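Local structure of coenzyme A transferase (Yersinia pestis, 3QLI) at residues A[159-164]-A[294-299]; A[183-188]-A[207-212]. The protein binds coenzyme A and probably transfers it between carboxylic acids, acetate among the likely ones. All coordinates share one frame; numbering follows the deposited sequence.

Interaction 1 of 2, residues A[159-164]-A[294-299]; sequences LGVGND and TFAMGQ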
loop_
_atom_site.group_PDB
_atom_site.type_symbol
_atom_site.label_atom_id
_atom_site.label_comp_id
_atom_site.label_asym_id
_atom_site.label_seq_id
_atom_site.Cartn_x
_atom_site.Cartn_y
_atom_site.Cartn_z
ATOM N N LEU A 159 4.660 -10.803 -27.887
ATOM C CA LEU A 159 3.422 -10.431 -27.193
ATOM C C LEU A 159 2.914 -9.017 -27.555
ATOM O O LEU A 159 1.798 -8.626 -27.180
ATOM C CB LEU A 159 3.626 -10.524 -25.677
ATOM C CG LEU A 159 3.920 -11.931 -25.148
ATOM C CD1 LEU A 159 4.163 -11.856 -23.651
ATOM C CD2 LEU A 159 2.767 -12.876 -25.466
ATOM N N GLY A 160 3.726 -8.239 -28.260
ATOM C CA GLY A 160 3.245 -6.978 -28.803
ATOM C C GLY A 160 2.763 -5.978 -27.766
ATOM O O GLY A 160 3.556 -5.477 -26.966
ATOM N N VAL A 161 1.472 -5.666 -27.806
ATOM C CA VAL A 161 0.856 -4.697 -26.903
ATOM C C VAL A 161 0.875 -5.125 -25.441
ATOM O O VAL A 161 0.780 -4.294 -24.541
ATOM C CB VAL A 161 -0.590 -4.359 -27.315
ATOM C CG1 VAL A 161 -0.597 -3.523 -28.580
ATOM C CG2 VAL A 161 -1.403 -5.625 -27.495
ATOM N N GLY A 162 0.957 -6.427 -25.206
ATOM C CA GLY A 162 0.942 -6.923 -23.847
ATOM C C GLY A 162 2.175 -7.602 -23.289
ATOM O O GLY A 162 2.802 -8.435 -23.936
ATOM N N ASN A 163 2.523 -7.216 -22.068
ATOM C CA ASN A 163 3.602 -7.827 -21.315
ATOM C C ASN A 163 2.894 -8.188 -20.023
ATOM O O ASN A 163 2.479 -9.331 -19.834
ATOM C CB ASN A 163 4.762 -6.867 -21.076
ATOM C CG ASN A 163 6.032 -7.587 -20.655
ATOM O OD1 ASN A 163 6.033 -8.333 -19.679
ATOM N ND2 ASN A 163 7.114 -7.369 -21.392
ATOM N N ASP A 164 2.757 -7.215 -19.128
ATOM C CA ASP A 164 1.978 -7.411 -17.913
ATOM C C ASP A 164 2.328 -8.726 -17.233
ATOM O O ASP A 164 3.489 -9.007 -16.949
ATOM C CB ASP A 164 0.472 -7.307 -18.197
ATOM C CG ASP A 164 0.046 -8.087 -19.427
ATOM O OD1 ASP A 164 0.169 -7.557 -20.550
ATOM O OD2 ASP A 164 -0.424 -9.229 -19.266
ATOM N N THR A 294 3.964 -1.621 -19.387
ATOM C CA THR A 294 3.611 -3.027 -19.182
ATOM C C THR A 294 2.473 -3.529 -20.086
ATOM O O THR A 294 2.430 -4.708 -20.419
ATOM C CB THR A 294 3.356 -3.373 -17.692
ATOM O OG1 THR A 294 3.659 -4.755 -17.474
ATOM C CG2 THR A 294 1.913 -3.084 -17.267
ATOM N N PHE A 295 1.568 -2.642 -20.488
ATOM C CA PHE A 295 0.663 -2.946 -21.603
ATOM C C PHE A 295 0.236 -1.645 -22.302
ATOM O O PHE A 295 0.368 -0.548 -21.735
ATOM C CB PHE A 295 -0.518 -3.844 -21.163
ATOM C CG PHE A 295 -1.640 -3.109 -20.463
ATOM C CD1 PHE A 295 -2.815 -2.808 -21.144
ATOM C CD2 PHE A 295 -1.528 -2.735 -19.129
ATOM C CE1 PHE A 295 -3.857 -2.137 -20.516
ATOM C CE2 PHE A 295 -2.569 -2.070 -18.486
ATOM C CZ PHE A 295 -3.736 -1.774 -19.177
ATOM N N ALA A 296 -0.235 -1.766 -23.542
ATOM C CA ALA A 296 -0.550 -0.591 -24.357
ATOM C C ALA A 296 -1.994 -0.614 -24.832
ATOM O O ALA A 296 -2.513 -1.663 -25.194
ATOM C CB ALA A 296 0.374 -0.530 -25.550
ATOM N N MET A 297 -2.624 0.559 -24.857
ATOM C CA MET A 297 -3.984 0.711 -25.384
ATOM C C MET A 297 -4.007 1.986 -26.197
ATOM O O MET A 297 -3.376 2.951 -25.821
ATOM C CB MET A 297 -5.003 0.831 -24.240
ATOM C CG MET A 297 -5.130 -0.435 -23.375
ATOM S SD MET A 297 -6.557 -0.381 -22.259
ATOM C CE MET A 297 -6.043 0.799 -21.043
ATOM N N GLY A 298 -4.720 1.996 -27.316
ATOM C CA GLY A 298 -4.757 3.197 -28.136
ATOM C C GLY A 298 -5.501 2.961 -29.434
ATOM O O GLY A 298 -6.486 2.215 -29.455
ATOM N N GLN A 299 -5.030 3.588 -30.511
ATOM C CA GLN A 299 -5.632 3.414 -31.830
ATOM C C GLN A 299 -4.612 2.889 -32.840
ATOM O O GLN A 299 -3.425 2.770 -32.528
ATOM C CB GLN A 299 -6.293 4.711 -32.312
ATOM C CG GLN A 299 -7.409 5.229 -31.379
ATOM C CD GLN A 299 -6.881 6.126 -30.260
ATOM O OE1 GLN A 299 -5.985 6.933 -30.475
ATOM N NE2 GLN A 299 -7.434 5.979 -29.064
#
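Gly162 and Phe295 pair as a single beta bridge, their CA atoms 4.6 Å apart, with the touching backbones running roughly antiparallel. On one side Ala296 N donates to Val161 O over 2.9 Å. On the other, Asn163 N reaches Thr294 O at 3.0 Å. That oxygen also takes a weak bond from Asp164 N, which leans at the same time, again weakly, on Thr294 OG1. OG1 stands opposite the threonine's own backbone N (chi1 -152°), which turns it to this amide, and it hydrogen-bonds Arg315 O as well. The carboxylate of Asp164 stands almost perpendicular to the Phe295 ring plane, and its OD1 lies 3.8 Å from Phe295 CB; OD2 is held by Ser166 OG. Asn163 OD1 bonds Ser167 OG, and its ND2 bonds Ser314 OG and Glu190 O. A type II' turn from Leu159 to Gly162 delivers the chain to the bridge. The Phe295 side chain lies about 4 Å from those of Glu76 and of Glu264, the residue seen to bind CoA covalently, which places the bridge next to the CoA site. Strand 295-296 pairs in parallel with strand 265-266, helix 300-306 packs on Val161 and Ala296, and segment 159-164 leads into helix 166-172.

Interaction 2 of 2, residues A[183-188]-A[207-212]; sequences YMPRVQ and VPLIEM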
loop_
_atom_site.group_PDB
_atom_site.type_symbol
_atom_site.label_atom_id
_atom_site.label_comp_id
_atom_site.label_asym_id
_atom_site.label_seq_id
_atom_site.Cartn_x
_atom_site.Cartn_y
_atom_site.Cartn_z
ATOM N N TYR A 183 -1.427 -7.595 -37.633
ATOM C CA TYR A 183 -1.705 -6.267 -37.075
ATOM C C TYR A 183 -1.107 -6.068 -35.679
ATOM O O TYR A 183 -1.075 -4.948 -35.170
ATOM C CB TYR A 183 -3.205 -5.978 -37.041
ATOM C CG TYR A 183 -3.812 -5.785 -38.408
ATOM C CD1 TYR A 183 -3.924 -4.519 -38.966
ATOM C CD2 TYR A 183 -4.269 -6.870 -39.144
ATOM C CE1 TYR A 183 -4.478 -4.334 -40.221
ATOM C CE2 TYR A 183 -4.822 -6.696 -40.406
ATOM C CZ TYR A 183 -4.927 -5.428 -40.935
ATOM O OH TYR A 183 -5.475 -5.252 -42.188
ATOM N N MET A 184 -0.637 -7.146 -35.057
ATOM C CA MET A 184 -0.003 -7.027 -33.739
ATOM C C MET A 184 1.454 -6.601 -33.918
ATOM O O MET A 184 2.224 -7.293 -34.568
ATOM C CB MET A 184 -0.065 -8.361 -32.975
ATOM C CG MET A 184 0.542 -8.275 -31.571
ATOM S SD MET A 184 -0.319 -7.151 -30.459
ATOM C CE MET A 184 -1.707 -8.158 -29.940
ATOM N N PRO A 185 1.836 -5.450 -33.356
ATOM C CA PRO A 185 3.227 -5.009 -33.531
ATOM C C PRO A 185 4.248 -5.945 -32.874
ATOM O O PRO A 185 3.963 -6.570 -31.845
ATOM C CB PRO A 185 3.249 -3.638 -32.845
ATOM C CG PRO A 185 2.092 -3.693 -31.855
ATOM C CD PRO A 185 1.036 -4.478 -32.593
ATOM N N ARG A 186 5.427 -6.030 -33.485
ATOM C CA ARG A 186 6.553 -6.756 -32.922
ATOM C C ARG A 186 7.266 -5.830 -31.952
ATOM O O ARG A 186 8.038 -4.955 -32.355
ATOM C CB ARG A 186 7.505 -7.203 -34.035
ATOM C CG ARG A 186 8.659 -8.062 -33.556
ATOM C CD ARG A 186 9.530 -8.529 -34.718
ATOM N NE ARG A 186 8.970 -9.667 -35.444
ATOM C CZ ARG A 186 8.052 -9.586 -36.406
ATOM N NH1 ARG A 186 7.556 -8.405 -36.765
ATOM N NH2 ARG A 186 7.624 -10.694 -37.012
ATOM N N VAL A 187 6.991 -6.016 -30.669
ATOM C CA VAL A 187 7.494 -5.114 -29.639
ATOM C C VAL A 187 8.670 -5.723 -28.896
ATOM O O VAL A 187 8.634 -6.897 -28.551
ATOM C CB VAL A 187 6.366 -4.768 -28.652
ATOM C CG1 VAL A 187 6.915 -4.023 -27.443
ATOM C CG2 VAL A 187 5.288 -3.947 -29.372
ATOM N N GLN A 188 9.718 -4.932 -28.667
ATOM C CA GLN A 188 10.861 -5.398 -27.888
ATOM C C GLN A 188 10.570 -5.232 -26.404
ATOM O O GLN A 188 9.934 -4.255 -25.984
ATOM C CB GLN A 188 12.129 -4.611 -28.252
ATOM C CG GLN A 188 12.572 -4.818 -29.704
ATOM C CD GLN A 188 13.673 -3.858 -30.142
ATOM O OE1 GLN A 188 14.296 -3.183 -29.318
ATOM N NE2 GLN A 188 13.908 -3.791 -31.453
ATOM N N VAL A 207 -6.599 -9.316 -38.250
ATOM C CA VAL A 207 -7.658 -8.319 -38.147
ATOM C C VAL A 207 -7.126 -7.155 -37.332
ATOM O O VAL A 207 -6.264 -7.337 -36.478
ATOM C CB VAL A 207 -8.921 -8.874 -37.455
ATOM C CG1 VAL A 207 -9.575 -9.962 -38.309
ATOM C CG2 VAL A 207 -8.577 -9.406 -36.066
ATOM N N PRO A 208 -7.616 -5.948 -37.604
ATOM C CA PRO A 208 -7.064 -4.819 -36.851
ATOM C C PRO A 208 -7.276 -5.002 -35.348
ATOM O O PRO A 208 -8.255 -5.618 -34.926
ATOM C CB PRO A 208 -7.864 -3.628 -37.375
ATOM C CG PRO A 208 -8.240 -4.045 -38.798
ATOM C CD PRO A 208 -8.516 -5.520 -38.693
ATOM N N LEU A 209 -6.362 -4.472 -34.545
ATOM C CA LEU A 209 -6.506 -4.566 -33.096
ATOM C C LEU A 209 -7.665 -3.697 -32.617
ATOM O O LEU A 209 -7.953 -2.665 -33.212
ATOM C CB LEU A 209 -5.218 -4.107 -32.409
ATOM C CG LEU A 209 -3.935 -4.878 -32.727
ATOM C CD1 LEU A 209 -2.773 -4.345 -31.875
ATOM C CD2 LEU A 209 -4.106 -6.370 -32.527
ATOM N N ILE A 210 -8.324 -4.098 -31.536
ATOM C CA ILE A 210 -9.388 -3.272 -30.977
ATOM C C ILE A 210 -8.818 -1.967 -30.433
ATOM O O ILE A 210 -7.706 -1.925 -29.893
ATOM C CB ILE A 210 -10.194 -3.996 -29.871
ATOM C CG1 ILE A 210 -11.514 -3.264 -29.618
ATOM C CG2 ILE A 210 -9.370 -4.139 -28.577
ATOM C CD1 ILE A 210 -12.359 -3.873 -28.511
ATOM N N GLU A 211 -9.589 -0.900 -30.578
ATOM C CA GLU A 211 -9.098 0.420 -30.232
ATOM C C GLU A 211 -9.761 0.925 -28.979
ATOM O O GLU A 211 -10.910 0.602 -28.696
ATOM C CB GLU A 211 -9.358 1.396 -31.376
ATOM C CG GLU A 211 -8.594 1.068 -32.637
ATOM C CD GLU A 211 -8.717 2.158 -33.673
ATOM O OE1 GLU A 211 -9.699 2.921 -33.612
ATOM O OE2 GLU A 211 -7.833 2.253 -34.546
ATOM N N MET A 212 -9.020 1.714 -28.220
ATOM C CA MET A 212 -9.621 2.498 -27.173
ATOM C C MET A 212 -10.341 3.626 -27.895
ATOM O O MET A 212 -9.735 4.318 -28.716
ATOM C CB MET A 212 -8.522 3.046 -26.270
ATOM C CG MET A 212 -9.005 3.717 -25.022
ATOM S SD MET A 212 -7.595 3.981 -23.940
ATOM C CE MET A 212 -6.525 5.001 -24.963
#
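The backbones of Tyr183 and Pro208 come within 5.6 Å of each other, CA to CA, where two irregular loops pass, and side chains make most of the contact. Pro208 sits over one face of the Tyr183 ring in a CH-pi contact: its CA is 4.0 Å from the ring centroid and 22° off the normal. The two side chains run side by side in the same direction, which brings Pro208 CG to 4.0 Å from Tyr183 CE1. Val207 O approaches the ring obliquely, 3.4 Å from Tyr183 CD2. Asn181, in the same loop as Tyr183, accepts a hydrogen bond from Tyr183 N through OD1, and its ND2 bond to Val207 O crosses to the other loop.

Deeper in, Leu209 supplies the apolar part. Its CD1 lies 3.9 Å from Pro185 CD and near Tyr183 O and the Met184 sulfur, while CD2 meets the terminal methyl of Met184, with Leu209 CD2 and Met184 CE 4.0 Å apart. The Met184 chain bends at both chi2 (63°) and chi3 (80°), and crosses the leucine at about a right angle. Leu209, Met184 and Pro185 are buried, whereas Pro208 lies at the surface. The contact is structural packing away from the CoA sites: it joins the loop after strand 175-180 to the loop after neighbouring strand 201-204, an edge strand of the six-stranded parallel sheet. Helix 300-306 packs against both loops, touching Tyr183 and Pro185 from one and Leu209 from the other.

How the interactions relate
The centres of the two contacts lie 8 Å apart, and interaction 2 is nested along the chain inside the long loop that interaction 1 closes. They touch directly. Val161 CG2 packs 3.5 Å from Met184 SD, and Gly298 O and Gln299 NE2 probably hydrogen-bond to Met212 N and Met212 O. Helix 300-306, which follows segment 294-299, packs on both: Tyr303 touches Val161 and Leu209, and Leu306 touches Ala296 and Pro185. Three loops of the N-terminal half thus gather around one later piece of chain, linking the Phe295 side of the active site to packing nearer the surface.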